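Local structure of beta-agarase B (Zobellia galactanivorans, 4ATF) at residues 168-179 / 227-235. The protein hydrolyses the beta-1,4-galactosidic linkages of agarose at random and with retention of anomeric configuration, giving mainly the tetramer. The protein carries 1 engineered substitution. Residues are numbered along the deposited sequence; the frame is centred on the assembly and turned at random. Where two conformers were deposited one is given.
With AAL (3,6-anhydro-alpha-L-galactopyranose), chain E; GAL (beta-D-galactopyranose), chain B; GAL (beta-D-galactopyranose), chain C.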
loop_
_atom_site.group_PDB
_atom_site.type_symbol
_atom_site.label_atom_id
_atom_site.label_comp_id
_atom_site.label_asym_id
_atom_site.label_seq_id
_atom_site.Cartn_x
_atom_site.Cartn_y
_atom_site.Cartn_z
ATOM N N HIS A 168 -5.735 6.208 -5.205
ATOM C CA HIS A 168 -4.663 6.342 -6.180
ATOM C C HIS A 168 -4.238 7.817 -6.127
ATOM O O HIS A 168 -5.024 8.680 -5.648
ATOM C CB HIS A 168 -5.161 5.923 -7.597
ATOM C CG HIS A 168 -5.939 6.996 -8.297
ATOM N ND1 HIS A 168 -7.290 7.199 -8.081
ATOM C CD2 HIS A 168 -5.549 7.958 -9.175
ATOM C CE1 HIS A 168 -7.704 8.218 -8.819
ATOM N NE2 HIS A 168 -6.673 8.694 -9.498
ATOM N N HIS A 169 -3.024 8.133 -6.596
ATOM C CA HIS A 169 -2.540 9.530 -6.570
ATOM C C HIS A 169 -1.879 9.824 -7.891
ATOM O O HIS A 169 -1.263 8.933 -8.462
ATOM C CB HIS A 169 -1.468 9.771 -5.461
ATOM C CG HIS A 169 -1.972 9.617 -4.064
ATOM N ND1 HIS A 169 -2.108 10.686 -3.210
ATOM C CD2 HIS A 169 -2.329 8.510 -3.344
ATOM C CE1 HIS A 169 -2.571 10.264 -2.037
ATOM N NE2 HIS A 169 -2.721 8.949 -2.090
ATOM N N VAL A 170 -1.951 11.071 -8.337
ATOM C CA VAL A 170 -1.068 11.550 -9.392
ATOM C C VAL A 170 -0.371 12.752 -8.813
ATOM O O VAL A 170 -0.989 13.511 -8.020
ATOM C CB VAL A 170 -1.797 11.793 -10.746
ATOM C CG1 VAL A 170 -2.240 10.438 -11.373
ATOM C CG2 VAL A 170 -2.967 12.733 -10.600
ATOM N N PHE A 171 0.914 12.928 -9.131
ATOM C CA PHE A 171 1.703 14.052 -8.511
ATOM C C PHE A 171 2.335 14.937 -9.559
ATOM O O PHE A 171 2.611 14.470 -10.677
ATOM C CB PHE A 171 2.878 13.525 -7.655
ATOM C CG PHE A 171 2.468 12.598 -6.547
ATOM C CD1 PHE A 171 2.080 13.091 -5.288
ATOM C CD2 PHE A 171 2.456 11.221 -6.788
ATOM C CE1 PHE A 171 1.637 12.176 -4.272
ATOM C CE2 PHE A 171 2.060 10.291 -5.800
ATOM C CZ PHE A 171 1.647 10.766 -4.531
ATOM N N ILE A 172 2.576 16.209 -9.202
ATOM C CA ILE A 172 3.536 17.016 -9.926
ATOM C C ILE A 172 4.686 17.107 -8.906
ATOM O O ILE A 172 4.411 17.366 -7.710
ATOM C CB ILE A 172 2.966 18.411 -10.311
ATOM C CG1 ILE A 172 1.786 18.282 -11.293
ATOM C CG2 ILE A 172 4.135 19.380 -10.826
ATOM C CD1 ILE A 172 0.957 19.588 -11.420
ATOM N N ARG A 173 5.941 16.912 -9.333
ATOM C CA ARG A 173 7.022 16.803 -8.349
ATOM C C ARG A 173 7.613 18.132 -7.902
ATOM O O ARG A 173 7.916 18.239 -6.719
ATOM C CB ARG A 173 8.155 15.860 -8.795
ATOM C CG ARG A 173 7.741 14.436 -9.155
ATOM C CD ARG A 173 7.004 13.721 -8.028
ATOM N NE ARG A 173 7.651 13.828 -6.730
ATOM C CZ ARG A 173 7.204 13.175 -5.650
ATOM N NH1 ARG A 173 6.135 12.371 -5.749
ATOM N NH2 ARG A 173 7.786 13.318 -4.469
ATOM N N ASP A 174 7.754 19.106 -8.803
ATOM C CA ASP A 174 8.424 20.364 -8.473
ATOM C C ASP A 174 7.739 21.512 -9.200
ATOM O O ASP A 174 7.824 21.573 -10.397
ATOM C CB ASP A 174 9.933 20.317 -8.788
ATOM C CG ASP A 174 10.284 19.504 -10.019
ATOM O OD1 ASP A 174 10.152 18.259 -9.982
ATOM O OD2 ASP A 174 10.781 20.080 -11.013
ATOM N N PRO A 175 6.984 22.360 -8.472
ATOM C CA PRO A 175 6.680 22.207 -7.030
ATOM C C PRO A 175 5.665 21.112 -6.705
ATOM O O PRO A 175 4.772 20.837 -7.505
ATOM C CB PRO A 175 6.074 23.557 -6.633
ATOM C CG PRO A 175 5.516 24.122 -7.875
ATOM C CD PRO A 175 6.487 23.650 -8.997
ATOM N N PHE A 176 5.819 20.529 -5.519
ATOM C CA PHE A 176 5.116 19.312 -5.192
ATOM C C PHE A 176 3.607 19.537 -5.061
ATOM O O PHE A 176 3.181 20.397 -4.286
ATOM C CB PHE A 176 5.614 18.787 -3.861
ATOM C CG PHE A 176 4.906 17.577 -3.434
ATOM C CD1 PHE A 176 5.242 16.323 -4.032
ATOM C CD2 PHE A 176 3.868 17.646 -2.469
ATOM C CE1 PHE A 176 4.589 15.163 -3.642
ATOM C CE2 PHE A 176 3.180 16.475 -2.071
ATOM C CZ PHE A 176 3.523 15.235 -2.646
ATOM N N GLN A 177 2.797 18.725 -5.756
ATOM C CA GLN A 177 1.356 18.809 -5.622
ATOM C C GLN A 177 0.829 17.392 -5.718
ATOM O O GLN A 177 1.385 16.592 -6.475
ATOM C CB GLN A 177 0.768 19.619 -6.798
ATOM C CG GLN A 177 0.989 21.143 -6.778
ATOM C CD GLN A 177 0.045 21.802 -7.779
ATOM O OE1 GLN A 177 0.402 22.023 -8.920
ATOM N NE2 GLN A 177 -1.215 22.038 -7.358
ATOM N N ASP A 178 -0.272 17.101 -5.011
ATOM C CA ASP A 178 -0.751 15.717 -4.868
ATOM C C ASP A 178 -2.245 15.735 -5.095
ATOM O O ASP A 178 -2.957 16.468 -4.389
ATOM C CB ASP A 178 -0.410 15.293 -3.426
ATOM C CG ASP A 178 -0.965 13.963 -3.040
ATOM O OD1 ASP A 178 -1.594 13.237 -3.868
ATOM O OD2 ASP A 178 -0.784 13.628 -1.863
ATOM N N TYR A 179 -2.736 14.951 -6.075
ATOM C CA TYR A 179 -4.179 14.691 -6.188
ATOM C C TYR A 179 -4.550 13.237 -5.831
ATOM O O TYR A 179 -3.886 12.291 -6.305
ATOM C CB TYR A 179 -4.618 14.920 -7.658
ATOM C CG TYR A 179 -6.041 14.376 -7.867
ATOM C CD1 TYR A 179 -7.186 15.138 -7.455
ATOM C CD2 TYR A 179 -6.237 13.049 -8.399
ATOM C CE1 TYR A 179 -8.523 14.618 -7.600
ATOM C CE2 TYR A 179 -7.556 12.516 -8.564
ATOM C CZ TYR A 179 -8.690 13.308 -8.187
ATOM O OH TYR A 179 -9.945 12.741 -8.353
ATOM N N ASP A 227 -12.486 12.303 -15.126
ATOM C CA ASP A 227 -12.951 13.270 -14.121
ATOM C C ASP A 227 -12.601 12.814 -12.673
ATOM O O ASP A 227 -12.439 13.661 -11.789
ATOM C CB ASP A 227 -14.477 13.494 -14.197
ATOM C CG ASP A 227 -14.932 14.230 -15.479
ATOM O OD1 ASP A 227 -14.100 14.743 -16.275
ATOM O OD2 ASP A 227 -16.170 14.331 -15.700
ATOM N N ILE A 228 -12.503 11.501 -12.417
ATOM C CA ILE A 228 -12.082 11.030 -11.071
ATOM C C ILE A 228 -10.570 10.612 -11.056
ATOM O O ILE A 228 -9.889 10.755 -10.020
ATOM C CB ILE A 228 -12.994 9.911 -10.517
ATOM C CG1 ILE A 228 -12.613 9.527 -9.076
ATOM C CG2 ILE A 228 -12.875 8.658 -11.382
ATOM C CD1 ILE A 228 -13.731 8.748 -8.358
ATOM N N ILE A 229 -10.031 10.141 -12.182
ATOM C CA ILE A 229 -8.619 9.626 -12.146
ATOM C C ILE A 229 -7.611 10.815 -12.191
ATOM O O ILE A 229 -6.623 10.864 -11.414
ATOM C CB ILE A 229 -8.345 8.671 -13.347
ATOM C CG1 ILE A 229 -9.192 7.374 -13.216
ATOM C CG2 ILE A 229 -6.820 8.327 -13.487
ATOM C CD1 ILE A 229 -8.605 6.275 -12.375
ATOM N N ASP A 230 -7.896 11.799 -13.049
ATOM C CA ASP A 230 -7.023 13.005 -13.169
ATOM C C ASP A 230 -7.765 14.319 -13.587
ATOM O O ASP A 230 -7.466 14.876 -14.636
ATOM C CB ASP A 230 -5.924 12.724 -14.174
ATOM C CG ASP A 230 -4.848 13.857 -14.211
ATOM O OD1 ASP A 230 -4.672 14.597 -13.187
ATOM O OD2 ASP A 230 -4.189 14.007 -15.273
ATOM N N PRO A 231 -8.740 14.804 -12.787
ATOM C CA PRO A 231 -9.496 16.021 -13.191
ATOM C C PRO A 231 -8.608 17.310 -13.273
ATOM O O PRO A 231 -8.968 18.249 -13.989
ATOM C CB PRO A 231 -10.546 16.148 -12.071
ATOM C CG PRO A 231 -9.839 15.491 -10.821
ATOM C CD PRO A 231 -9.140 14.306 -11.448
ATOM N N LYS A 232 -7.462 17.339 -12.576
ATOM C CA LYS A 232 -6.616 18.542 -12.583
ATOM C C LYS A 232 -5.542 18.495 -13.682
ATOM O O LYS A 232 -4.662 19.354 -13.708
ATOM C CB LYS A 232 -5.931 18.715 -11.211
ATOM C CG LYS A 232 -6.868 18.888 -10.075
ATOM C CD LYS A 232 -6.086 19.216 -8.735
ATOM C CE LYS A 232 -6.961 19.421 -7.592
ATOM N NZ LYS A 232 -6.230 19.963 -6.368
ATOM N N HIS A 233 -5.572 17.458 -14.524
ATOM C CA HIS A 233 -4.627 17.287 -15.658
ATOM C C HIS A 233 -3.159 17.264 -15.128
ATOM O O HIS A 233 -2.231 17.785 -15.783
ATOM C CB HIS A 233 -4.775 18.367 -16.763
ATOM C CG HIS A 233 -6.110 18.389 -17.464
ATOM N ND1 HIS A 233 -6.219 18.605 -18.820
ATOM C CD2 HIS A 233 -7.380 18.238 -17.003
ATOM C CE1 HIS A 233 -7.496 18.623 -19.165
ATOM N NE2 HIS A 233 -8.223 18.393 -18.080
ATOM N N PHE A 234 -2.931 16.627 -13.978
ATOM C CA PHE A 234 -1.513 16.505 -13.494
ATOM C C PHE A 234 -0.748 15.547 -14.398
ATOM O O PHE A 234 0.486 15.537 -14.401
ATOM C CB PHE A 234 -1.424 15.943 -12.082
ATOM C CG PHE A 234 -1.724 16.937 -11.014
ATOM C CD1 PHE A 234 -2.159 18.278 -11.331
ATOM C CD2 PHE A 234 -1.552 16.579 -9.673
ATOM C CE1 PHE A 234 -2.434 19.216 -10.273
ATOM C CE2 PHE A 234 -1.810 17.553 -8.604
ATOM C CZ PHE A 234 -2.259 18.812 -8.906
ATOM N N THR A 235 -1.483 14.727 -15.154
ATOM C CA THR A 235 -0.812 13.815 -16.076
ATOM C C THR A 235 -0.625 14.328 -17.503
ATOM O O THR A 235 -0.257 13.534 -18.385
ATOM C CB THR A 235 -1.462 12.382 -16.079
ATOM O OG1 THR A 235 -2.742 12.387 -16.744
ATOM C CG2 THR A 235 -1.551 11.789 -14.615
HETATM C C1 AAL E . 3.838 9.392 -1.478
HETATM C C2 AAL E . 4.321 10.847 -1.206
HETATM C C3 AAL E . 5.519 11.146 -2.167
HETATM C C4 AAL E . 6.647 10.182 -2.132
HETATM C C5 AAL E . 5.971 8.909 -2.586
HETATM C C6 AAL E . 5.322 9.452 -3.891
HETATM O O2 AAL E . 4.742 10.959 0.151
HETATM O O3 AAL E . 5.096 10.860 -3.553
HETATM O O4 AAL E . 7.805 10.431 -2.877
HETATM O O5 AAL E . 4.951 8.419 -1.674
HETATM C C1 GAL B . -0.057 6.879 -0.356
HETATM C C2 GAL B . 0.909 8.054 -0.372
HETATM C C3 GAL B . 2.397 7.706 -0.490
HETATM C C4 GAL B . 2.701 6.723 0.658
HETATM C C5 GAL B . 1.673 5.555 0.620
HETATM C C6 GAL B . 1.951 4.451 1.655
HETATM O O2 GAL B . 0.563 8.764 -1.527
HETATM O O3 GAL B . 3.076 8.963 -0.329
HETATM O O4 GAL B . 2.548 7.426 1.863
HETATM O O5 GAL B . 0.296 5.954 0.658
HETATM O O6 GAL B . 0.957 3.457 1.395
HETATM C C1 GAL C . 8.944 10.831 -2.129
HETATM C C2 GAL C . 10.062 10.813 -3.185
HETATM C C3 GAL C . 11.365 11.406 -2.603
HETATM C C4 GAL C . 11.100 12.782 -1.952
HETATM C C5 GAL C . 9.914 12.700 -0.969
HETATM C C6 GAL C . 9.768 14.099 -0.403
HETATM O O2 GAL C . 10.285 9.501 -3.746
HETATM O O3 GAL C . 12.247 11.616 -3.684
HETATM O O4 GAL C . 10.638 13.657 -2.967
HETATM O O5 GAL C . 8.724 12.187 -1.648
HETATM O O6 GAL C . 8.813 13.861 0.573
HETATM O O HOH W 1 1.801 13.201 -12.925
#
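The beta hairpin 168-179 of the GH16 agarose-binding cleft meets the helix end and type I turn of 227-235 through Phe234, Tyr179 and His168, on the face turned from the sugar. Alternation along the strands is the evidence: Val170, Ile172 and Tyr179 direct CB toward 227-235, whereas His169, Phe171 and Asp178 direct theirs away, His169 and Phe171 facing the glycan. Phe234 lies against both strands. Ile172 CD1 lies over one ring face in a CH-pi contact, 3.7 Å from the centroid; Val170 O sits in plane at the ring edge, 3.5 Å from Phe234 CD2. With CG anti to the backbone N (chi1 168°), the Tyr179 ring is carried across Pro231, whose CD lies over one ring face in a second CH-pi contact, while Tyr179 OH donates to Ile228 O at 2.6 Å, tilted 31° from that carbonyl's plane. In the conformer given, one of two, His168 NE2 donates to the next carbonyl, Ile229 O, at 2.9 Å; the N-H line is almost straight and the donor lies on a lone pair. In that conformer two successive carbonyls at the helix terminus thus each receive a side-chain donor. The Asp230 carboxylate ties down the residues that follow the turn: OD1 accepts Phe234 N, and OD2 accepts both Thr235 N and Thr235 OG1 from one face of the carboxylate. A leucine at Tyr179 would probably leave Ile228 O without its hydroxyl donor and Pro231 without the ring it packs on. On the sugar side, Asp178 OD1 accepts from His169 ND1 (2.7 Å) through its syn lone pair, which probably holds the rotation of the imidazole, over whose centre a galactose O2 sits. The directional bonds at the hairpin's back probably help fix its position beside the cleft.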